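Local coordinates for secreted protein (Kutzneria albida DSM 43870, PDB 5M6Q), which is a microbial transglutaminase that probably joins proteins to primary amines by transferring the acyl group of a side-chain carboxamide, at residues Asn64-Ser69 / Val216-Phe221; Thr72-Gln77 / Ala124-Lys129; Gln180-Trp185 / Val197-Leu202. All coordinates share one frame; numbering follows the deposited sequence.

Interaction 1. Residues Asn64-Ser69 / Val216-Phe221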
loop_
_atom_site.group_PDB
_atom_site.type_symbol
_atom_site.label_atom_id
_atom_site.label_comp_id
_atom_site.label_asym_id
_atom_site.label_seq_id
_atom_site.Cartn_x
_atom_site.Cartn_y
_atom_site.Cartn_z
ATOM N N ASN A 64 3.125 -7.657 4.521
ATOM C CA ASN A 64 3.018 -8.303 5.837
ATOM C C ASN A 64 1.660 -8.151 6.505
ATOM O O ASN A 64 1.164 -9.068 7.152
ATOM C CB ASN A 64 4.066 -7.721 6.808
ATOM C CG ASN A 64 5.465 -7.750 6.254
ATOM O OD1 ASN A 64 6.166 -6.735 6.258
ATOM N ND2 ASN A 64 5.895 -8.919 5.792
ATOM N N LEU A 65 1.115 -6.947 6.404
ATOM C CA LEU A 65 -0.094 -6.566 7.120
ATOM C C LEU A 65 -1.160 -6.208 6.107
ATOM O O LEU A 65 -1.433 -5.025 5.878
ATOM C CB LEU A 65 0.166 -5.384 8.062
ATOM C CG LEU A 65 1.163 -5.544 9.218
ATOM C CD1 LEU A 65 1.217 -4.244 10.015
ATOM C CD2 LEU A 65 0.841 -6.752 10.145
ATOM N N SER A 66 -1.748 -7.240 5.504
ATOM C CA SER A 66 -2.740 -7.078 4.435
ATOM C C SER A 66 -4.107 -7.546 4.902
ATOM O O SER A 66 -4.217 -8.589 5.538
ATOM C CB SER A 66 -2.337 -7.861 3.180
ATOM O OG SER A 66 -1.167 -7.324 2.596
ATOM N N PHE A 67 -5.153 -6.812 4.527
ATOM C CA PHE A 67 -6.494 -7.101 5.034
ATOM C C PHE A 67 -7.562 -7.055 3.931
ATOM O O PHE A 67 -7.400 -6.363 2.930
ATOM C CB PHE A 67 -6.828 -6.118 6.168
ATOM C CG PHE A 67 -5.776 -6.068 7.228
ATOM C CD1 PHE A 67 -5.724 -7.046 8.213
ATOM C CD2 PHE A 67 -4.815 -5.080 7.231
ATOM C CE1 PHE A 67 -4.747 -7.018 9.186
ATOM C CE2 PHE A 67 -3.829 -5.057 8.199
ATOM C CZ PHE A 67 -3.795 -6.020 9.175
ATOM N N GLY A 68 -8.647 -7.805 4.130
ATOM C CA GLY A 68 -9.729 -7.885 3.165
ATOM C C GLY A 68 -10.539 -6.599 3.044
ATOM O O GLY A 68 -11.168 -6.352 2.018
ATOM N N SER A 69 -10.533 -5.766 4.076
ATOM C CA SER A 69 -11.312 -4.532 3.994
ATOM C C SER A 69 -10.534 -3.297 4.438
ATOM O O SER A 69 -9.668 -3.365 5.308
ATOM C CB SER A 69 -12.598 -4.662 4.814
ATOM O OG SER A 69 -12.339 -4.490 6.191
ATOM N N VAL A 216 -6.552 -6.345 -1.576
ATOM C CA VAL A 216 -6.255 -6.222 -0.154
ATOM C C VAL A 216 -5.940 -4.773 0.197
ATOM O O VAL A 216 -5.572 -3.982 -0.656
ATOM C CB VAL A 216 -5.066 -7.125 0.276
ATOM C CG1 VAL A 216 -5.403 -8.602 0.089
ATOM C CG2 VAL A 216 -3.811 -6.753 -0.490
ATOM N N PHE A 217 -6.083 -4.448 1.475
ATOM C CA PHE A 217 -5.714 -3.154 1.984
ATOM C C PHE A 217 -4.613 -3.389 3.000
ATOM O O PHE A 217 -4.785 -4.138 3.962
ATOM C CB PHE A 217 -6.924 -2.449 2.593
ATOM C CG PHE A 217 -8.004 -2.177 1.596
ATOM C CD1 PHE A 217 -8.020 -0.985 0.890
ATOM C CD2 PHE A 217 -8.959 -3.134 1.316
ATOM C CE1 PHE A 217 -8.997 -0.744 -0.042
ATOM C CE2 PHE A 217 -9.936 -2.897 0.382
ATOM C CZ PHE A 217 -9.953 -1.707 -0.297
ATOM N N THR A 218 -3.492 -2.726 2.775
ATOM C CA THR A 218 -2.241 -3.091 3.414
ATOM C C THR A 218 -1.709 -1.929 4.203
ATOM O O THR A 218 -1.751 -0.784 3.760
ATOM C CB THR A 218 -1.202 -3.543 2.363
ATOM O OG1 THR A 218 -1.732 -4.663 1.648
ATOM C CG2 THR A 218 0.130 -3.928 3.018
ATOM N N VAL A 219 -1.233 -2.234 5.397
ATOM C CA VAL A 219 -0.664 -1.233 6.273
ATOM C C VAL A 219 0.829 -1.436 6.296
ATOM O O VAL A 219 1.299 -2.561 6.458
ATOM C CB VAL A 219 -1.258 -1.335 7.689
ATOM C CG1 VAL A 219 -0.713 -0.217 8.566
ATOM C CG2 VAL A 219 -2.766 -1.308 7.637
ATOM N N ALA A 220 1.576 -0.355 6.133
ATOM C CA ALA A 220 3.031 -0.423 6.172
ATOM C C ALA A 220 3.566 0.858 6.776
ATOM O O ALA A 220 2.904 1.903 6.739
ATOM C CB ALA A 220 3.612 -0.636 4.764
ATOM N N PHE A 221 4.766 0.790 7.336
ATOM C CA PHE A 221 5.384 1.977 7.883
ATOM C C PHE A 221 6.031 2.793 6.794
ATOM O O PHE A 221 6.767 2.282 5.957
ATOM C CB PHE A 221 6.393 1.614 8.977
ATOM C CG PHE A 221 5.734 1.296 10.283
ATOM C CD1 PHE A 221 5.062 2.284 10.976
ATOM C CD2 PHE A 221 5.734 0.006 10.790
ATOM C CE1 PHE A 221 4.436 2.010 12.164
ATOM C CE2 PHE A 221 5.111 -0.278 11.988
ATOM C CZ PHE A 221 4.453 0.726 12.674
HETATM O O HOH W 1 2.482 -4.750 5.102
#
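Ser66 and Thr218 turn their hydroxyl oxygens trans to their own carbonyl carbons (chi1 -66° and -59°), which brings the two hydroxyls together across a non-hydrogen-bonded antiparallel pair. Thr218 OG1 donates to Ser66 OG over 2.9 Å, and Ser66 OG is also hydrogen-bonded to Leu63 O, so the buried serine oxygen is gripped twice. The same torsion sets the threonine methyl beside Leu65 O, Thr218 CG2 lying 3.4 Å from it, while Val216 packs its CB and CG2 beside the CB of Ser66. With an alanine at Thr218 both branches are gone, and Ser66 OG, left with Leu63 O, is likely to turn more freely.

The backbones are joined by three hydrogen bonds. Phe217 N reaches Phe67 O (2.7 Å) within the carbonyl plane, whereas Phe67 N approaches Phe217 O (2.8 Å) from above the plane of the Phe217 carbonyl along a more bent path. Val219 N meets Leu65 O at 2.8 Å, close to the line of the C=O bond. Further along, water 1 accepts from Leu65 N and donates to Val219 O, replacing a direct link where the chains part.

Phe67 and Phe217 occupy the face reached by helix 70-84. The Phe67 and Val219 side chains cross obliquely, Val219 CG2 meeting the ring edge near its plane, 3.9 Å from Phe67 CE2. Phe217 sends its own ring toward the turn, CD2 lying 3.5 Å from Ser69 C and Gly68 O sitting at the ring edge in its plane. This is a short edge strand, residues 66-67, added to strand 214-223 of the antiparallel sheet of the microbial transglutaminase fold, just before the chain enters helix 70-84.

Interaction 2. Residues Thr72-Gln77 / Ala124-Lys129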
loop_
_atom_site.group_PDB
_atom_site.type_symbol
_atom_site.label_atom_id
_atom_site.label_comp_id
_atom_site.label_asym_id
_atom_site.label_seq_id
_atom_site.Cartn_x
_atom_site.Cartn_y
_atom_site.Cartn_z
ATOM N N THR A 72 -10.622 -2.394 8.295
ATOM C CA THR A 72 -9.672 -3.098 9.145
ATOM C C THR A 72 -8.296 -2.462 9.043
ATOM O O THR A 72 -7.621 -2.286 10.054
ATOM C CB THR A 72 -9.559 -4.576 8.780
ATOM O OG1 THR A 72 -10.861 -5.180 8.753
ATOM C CG2 THR A 72 -8.669 -5.304 9.788
ATOM N N ALA A 73 -7.870 -2.146 7.821
ATOM C CA ALA A 73 -6.575 -1.515 7.620
ATOM C C ALA A 73 -6.526 -0.181 8.347
ATOM O O ALA A 73 -5.501 0.203 8.904
ATOM C CB ALA A 73 -6.284 -1.315 6.134
ATOM N N GLU A 74 -7.642 0.537 8.332
ATOM C CA GLU A 74 -7.679 1.816 9.026
ATOM C C GLU A 74 -7.563 1.640 10.542
ATOM O O GLU A 74 -6.937 2.463 11.219
ATOM C CB GLU A 74 -8.951 2.576 8.645
ATOM C CG GLU A 74 -8.841 3.116 7.225
ATOM C CD GLU A 74 -10.144 3.652 6.689
ATOM O OE1 GLU A 74 -11.174 2.955 6.823
ATOM O OE2 GLU A 74 -10.122 4.771 6.133
ATOM N N ALA A 75 -8.142 0.570 11.075
ATOM C CA ALA A 75 -8.054 0.329 12.517
ATOM C C ALA A 75 -6.625 -0.057 12.901
ATOM O O ALA A 75 -6.117 0.318 13.952
ATOM C CB ALA A 75 -9.032 -0.759 12.950
ATOM N N VAL A 76 -5.979 -0.808 12.028
ATOM C CA VAL A 76 -4.632 -1.276 12.288
ATOM C C VAL A 76 -3.665 -0.098 12.163
ATOM O O VAL A 76 -2.748 0.061 12.963
ATOM C CB VAL A 76 -4.284 -2.443 11.347
ATOM C CG1 VAL A 76 -2.777 -2.718 11.350
ATOM C CG2 VAL A 76 -5.077 -3.702 11.797
ATOM N N GLN A 77 -3.916 0.765 11.186
ATOM C CA GLN A 77 -3.152 2.001 11.036
ATOM C C GLN A 77 -3.228 2.844 12.302
ATOM O O GLN A 77 -2.205 3.291 12.820
ATOM C CB GLN A 77 -3.664 2.815 9.836
ATOM C CG GLN A 77 -2.898 4.113 9.600
ATOM C CD GLN A 77 -3.571 5.011 8.574
ATOM O OE1 GLN A 77 -4.805 5.063 8.484
ATOM N NE2 GLN A 77 -2.762 5.716 7.785
ATOM N N ALA A 124 2.289 4.823 10.115
ATOM C CA ALA A 124 1.589 3.756 9.423
ATOM C C ALA A 124 0.789 4.336 8.257
ATOM O O ALA A 124 0.046 5.297 8.426
ATOM C CB ALA A 124 0.691 3.009 10.380
ATOM N N SER A 125 0.964 3.760 7.071
ATOM C CA SER A 125 0.301 4.238 5.870
ATOM C C SER A 125 -0.436 3.087 5.218
ATOM O O SER A 125 -0.193 1.942 5.560
ATOM C CB SER A 125 1.309 4.851 4.906
ATOM O OG SER A 125 1.869 6.018 5.476
ATOM N N ILE A 126 -1.355 3.397 4.307
ATOM C CA ILE A 126 -2.194 2.382 3.668
ATOM C C ILE A 126 -2.016 2.439 2.163
ATOM O O ILE A 126 -1.891 3.515 1.568
ATOM C CB ILE A 126 -3.682 2.551 4.038
ATOM C CG1 ILE A 126 -3.894 2.280 5.523
ATOM C CG2 ILE A 126 -4.606 1.638 3.187
ATOM C CD1 ILE A 126 -5.324 2.480 5.967
ATOM N N PHE A 127 -1.975 1.270 1.550
ATOM C CA PHE A 127 -2.130 1.191 0.115
ATOM C C PHE A 127 -2.974 -0.030 -0.164
ATOM O O PHE A 127 -3.105 -0.897 0.688
ATOM C CB PHE A 127 -0.774 1.135 -0.595
ATOM C CG PHE A 127 0.064 -0.037 -0.206
ATOM C CD1 PHE A 127 -0.054 -1.245 -0.876
ATOM C CD2 PHE A 127 0.995 0.071 0.816
ATOM C CE1 PHE A 127 0.732 -2.339 -0.521
ATOM C CE2 PHE A 127 1.775 -1.020 1.181
ATOM C CZ PHE A 127 1.647 -2.219 0.501
ATOM N N SER A 128 -3.551 -0.090 -1.356
ATOM C CA SER A 128 -4.386 -1.201 -1.747
ATOM C C SER A 128 -3.778 -1.893 -2.934
ATOM O O SER A 128 -3.410 -1.254 -3.925
ATOM C CB SER A 128 -5.795 -0.737 -2.100
ATOM O OG SER A 128 -6.568 -1.859 -2.479
ATOM N N LYS A 129 -3.700 -3.208 -2.847
ATOM C CA LYS A 129 -3.112 -3.987 -3.903
ATOM C C LYS A 129 -4.152 -4.901 -4.525
ATOM O O LYS A 129 -4.892 -5.592 -3.827
ATOM C CB LYS A 129 -1.928 -4.806 -3.370
ATOM C CG LYS A 129 -1.308 -5.738 -4.386
ATOM C CD LYS A 129 -0.363 -6.731 -3.669
ATOM C CE LYS A 129 0.184 -7.766 -4.619
ATOM N NZ LYS A 129 0.952 -7.155 -5.762
#
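Gln77 reaches from helix 70-84 down to Ala124 on strand 122-131, and this end of the contact is the closely fitted one. With CG anti to the backbone N (chi1 -179°) and the chain extended beyond it, the glutamine runs out over the strand. Gln77 NE2 donates to Ala124 O at 2.9 Å along a nearly straight path of 168°. The oxygen lies in the glutamine amide plane, although the donor stands above the plane of the Ala124 carbonyl. On the way, Gln77 CG rests 3.8 Å from Ala124 CB. Ile126 crosses the glutamine at about a right angle, its CD1 3.6 Å from Gln77 OE1, and the same methyl meets Ala73 CB at 3.9 Å.

Toward the partly exposed Glu74 the fit is looser. The CB of this residue points away from the strand, and what touches is the aliphatic CG, 3.8 Å from Ile126 CD1. Helix and strand run nearly antiparallel, their axes 8.5 Å apart.

Gln77 NE2 is also hydrogen-bonded to Gln180 OE1, so one amide nitrogen serves two acceptors. The chemistry thus implies a helix seated on the sheet by small apolar groups and the Ile126 methyl, with the doubly engaged amide nitrogen holding Gln77 in place.

Interaction 3. Residues Gln180-Trp185 / Val197-Leu202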
loop_
_atom_site.group_PDB
_atom_site.type_symbol
_atom_site.label_atom_id
_atom_site.label_comp_id
_atom_site.label_asym_id
_atom_site.label_seq_id
_atom_site.Cartn_x
_atom_site.Cartn_y
_atom_site.Cartn_z
ATOM N N GLN A 180 -5.070 10.154 2.352
ATOM C CA GLN A 180 -6.129 10.345 3.324
ATOM C C GLN A 180 -6.430 11.825 3.573
ATOM O O GLN A 180 -7.296 12.149 4.371
ATOM C CB GLN A 180 -5.772 9.622 4.618
ATOM C CG GLN A 180 -5.811 8.104 4.412
ATOM C CD GLN A 180 -5.230 7.300 5.564
ATOM O OE1 GLN A 180 -4.020 7.092 5.644
ATOM N NE2 GLN A 180 -6.100 6.793 6.429
ATOM N N ASP A 181 -5.735 12.718 2.874
ATOM C CA ASP A 181 -6.125 14.122 2.889
ATOM C C ASP A 181 -7.367 14.312 2.018
ATOM O O ASP A 181 -8.321 14.994 2.415
ATOM C CB ASP A 181 -5.002 15.021 2.390
ATOM C CG ASP A 181 -3.810 15.042 3.319
ATOM O OD1 ASP A 181 -4.004 14.852 4.539
ATOM O OD2 ASP A 181 -2.679 15.263 2.826
ATOM N N THR A 182 -7.360 13.697 0.841
ATOM C CA THR A 182 -8.449 13.898 -0.108
ATOM C C THR A 182 -9.301 12.663 -0.313
ATOM O O THR A 182 -10.246 12.700 -1.086
ATOM C CB THR A 182 -7.933 14.341 -1.487
ATOM O OG1 THR A 182 -7.039 13.352 -2.015
ATOM C CG2 THR A 182 -7.235 15.680 -1.397
ATOM N N ASN A 183 -8.963 11.572 0.365
ATOM C CA ASN A 183 -9.701 10.322 0.210
ATOM C C ASN A 183 -9.633 9.826 -1.240
ATOM O O ASN A 183 -10.640 9.410 -1.803
ATOM C CB ASN A 183 -11.165 10.493 0.639
ATOM C CG ASN A 183 -11.849 9.181 0.878
ATOM O OD1 ASN A 183 -11.258 8.258 1.449
ATOM N ND2 ASN A 183 -13.105 9.067 0.432
ATOM N N THR A 184 -8.447 9.883 -1.841
ATOM C CA THR A 184 -8.248 9.341 -3.184
ATOM C C THR A 184 -7.135 8.308 -3.187
ATOM O O THR A 184 -6.367 8.199 -2.235
ATOM C CB THR A 184 -7.904 10.425 -4.219
ATOM O OG1 THR A 184 -6.775 11.189 -3.769
ATOM C CG2 THR A 184 -9.093 11.364 -4.425
ATOM N N TRP A 185 -7.058 7.576 -4.287
ATOM C CA TRP A 185 -6.163 6.459 -4.433
ATOM C C TRP A 185 -5.259 6.717 -5.633
ATOM O O TRP A 185 -5.740 6.933 -6.743
ATOM C CB TRP A 185 -6.974 5.168 -4.580
ATOM C CG TRP A 185 -7.674 4.896 -3.293
ATOM C CD1 TRP A 185 -8.834 5.472 -2.852
ATOM C CD2 TRP A 185 -7.207 4.056 -2.223
ATOM N NE1 TRP A 185 -9.135 5.014 -1.586
ATOM C CE2 TRP A 185 -8.156 4.141 -1.181
ATOM C CE3 TRP A 185 -6.091 3.229 -2.055
ATOM C CZ2 TRP A 185 -8.020 3.428 0.016
ATOM C CZ3 TRP A 185 -5.962 2.515 -0.875
ATOM C CH2 TRP A 185 -6.920 2.621 0.149
ATOM N N VAL A 197 0.085 8.852 -14.207
ATOM C CA VAL A 197 -0.371 8.718 -12.826
ATOM C C VAL A 197 -1.868 8.983 -12.724
ATOM O O VAL A 197 -2.406 9.876 -13.396
ATOM C CB VAL A 197 0.457 9.640 -11.901
ATOM C CG1 VAL A 197 -0.219 9.867 -10.549
ATOM C CG2 VAL A 197 1.821 9.028 -11.695
ATOM N N TYR A 198 -2.553 8.168 -11.923
ATOM C CA TYR A 198 -3.990 8.325 -11.724
ATOM C C TYR A 198 -4.313 8.667 -10.286
ATOM O O TYR A 198 -3.713 8.140 -9.360
ATOM C CB TYR A 198 -4.749 7.043 -12.079
ATOM C CG TYR A 198 -4.540 6.547 -13.473
ATOM C CD1 TYR A 198 -4.667 7.401 -14.575
ATOM C CD2 TYR A 198 -4.239 5.210 -13.705
ATOM C CE1 TYR A 198 -4.484 6.926 -15.869
ATOM C CE2 TYR A 198 -4.058 4.729 -14.988
ATOM C CZ TYR A 198 -4.180 5.589 -16.064
ATOM O OH TYR A 198 -4.001 5.088 -17.329
ATOM N N GLN A 199 -5.304 9.516 -10.110
ATOM C CA GLN A 199 -5.831 9.838 -8.800
ATOM C C GLN A 199 -7.299 9.453 -8.858
ATOM O O GLN A 199 -8.096 10.128 -9.533
ATOM C CB GLN A 199 -5.631 11.324 -8.478
ATOM C CG GLN A 199 -6.253 11.776 -7.166
ATOM C CD GLN A 199 -6.295 13.292 -7.038
ATOM O OE1 GLN A 199 -5.987 14.013 -7.990
ATOM N NE2 GLN A 199 -6.675 13.781 -5.856
ATOM N N SER A 200 -7.655 8.353 -8.196
ATOM C CA SER A 200 -8.997 7.781 -8.350
ATOM C C SER A 200 -9.815 7.749 -7.075
ATOM O O SER A 200 -9.270 7.761 -5.966
ATOM C CB SER A 200 -8.902 6.360 -8.898
ATOM O OG SER A 200 -8.287 6.368 -10.168
ATOM N N THR A 201 -11.131 7.704 -7.233
ATOM C CA THR A 201 -11.965 7.295 -6.118
ATOM C C THR A 201 -11.661 5.830 -5.837
ATOM O O THR A 201 -11.202 5.103 -6.722
ATOM C CB THR A 201 -13.456 7.424 -6.412
ATOM O OG1 THR A 201 -13.791 6.476 -7.419
ATOM C CG2 THR A 201 -13.827 8.831 -6.883
ATOM N N LEU A 202 -11.948 5.383 -4.616
ATOM C CA LEU A 202 -11.796 3.978 -4.273
ATOM C C LEU A 202 -12.645 3.089 -5.167
ATOM O O LEU A 202 -12.182 2.051 -5.622
ATOM C CB LEU A 202 -12.159 3.734 -2.805
ATOM C CG LEU A 202 -12.064 2.255 -2.422
ATOM C CD1 LEU A 202 -10.632 1.745 -2.563
ATOM C CD2 LEU A 202 -12.615 1.993 -1.020
HETATM O O HOH W 2 -12.318 7.201 -2.370
#
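Trp185 and Ser200 form a hydrogen-bonded antiparallel pair at the base of the beta hairpin of strands 184-188 and 196-200, Trp185 N donating to Ser200 O and Ser200 N to Trp185 O, each over 2.8 Å. Just before it, Asn183 and Thr184 both face Asp179 in a G1 beta bulge, Asn183 having a positive phi.

On one side of the pair, Gln199 extends its chain obliquely across Thr184. Its CG packs 3.6 Å from Thr184 CB, and NE2 makes a weak, long hydrogen bond of 3.3 Å to Thr184 OG1; the firmer partner of this nitrogen is Pro5 O. Thr184 OG1 also shares a hydrogen bond of 2.8 Å with Thr182 OG1, linking the loop hydroxyl to that of the strand.

On the other side, the indole of Trp185 lies alongside Leu202, the first residue of helix 202-205, and is also stacked with Phe178. Leu202 CB comes to 3.5 Å from Trp185 NE1. The leucine points its CG opposite its own amide nitrogen (chi1 178°), which lays CD1 over one indole face in a CH-pi contact, 3.9 Å from the centroid of the five-membered ring. Water 2, in the plane of the indole at its edge, donates to Asn183 O and accepts from Leu202 N.

In the fold
Interactions 1 and 2 are buried near the centre of the chain, and their own centres are about 5 Å apart; interaction 3 is partly buried, its centre about 17 Å from that of interaction 1. The first two stand on neighbouring strands, 214-223 and 122-131 respectively, while strand 66-67 leads directly into the helix of interaction 2. Interaction 3 lies farther across the same sheet, yet Trp185 CH2 reaches Phe217 CD1 at 3.8 Å, and Ile126 and Ser128 also pack against this indole. Backbone pairing underlies interactions 1 and 3, each with a bridging water, the latter adding indole packing; interaction 2 rests on side chains, one of them, Gln77, bonded to a backbone carbonyl and to Gln180.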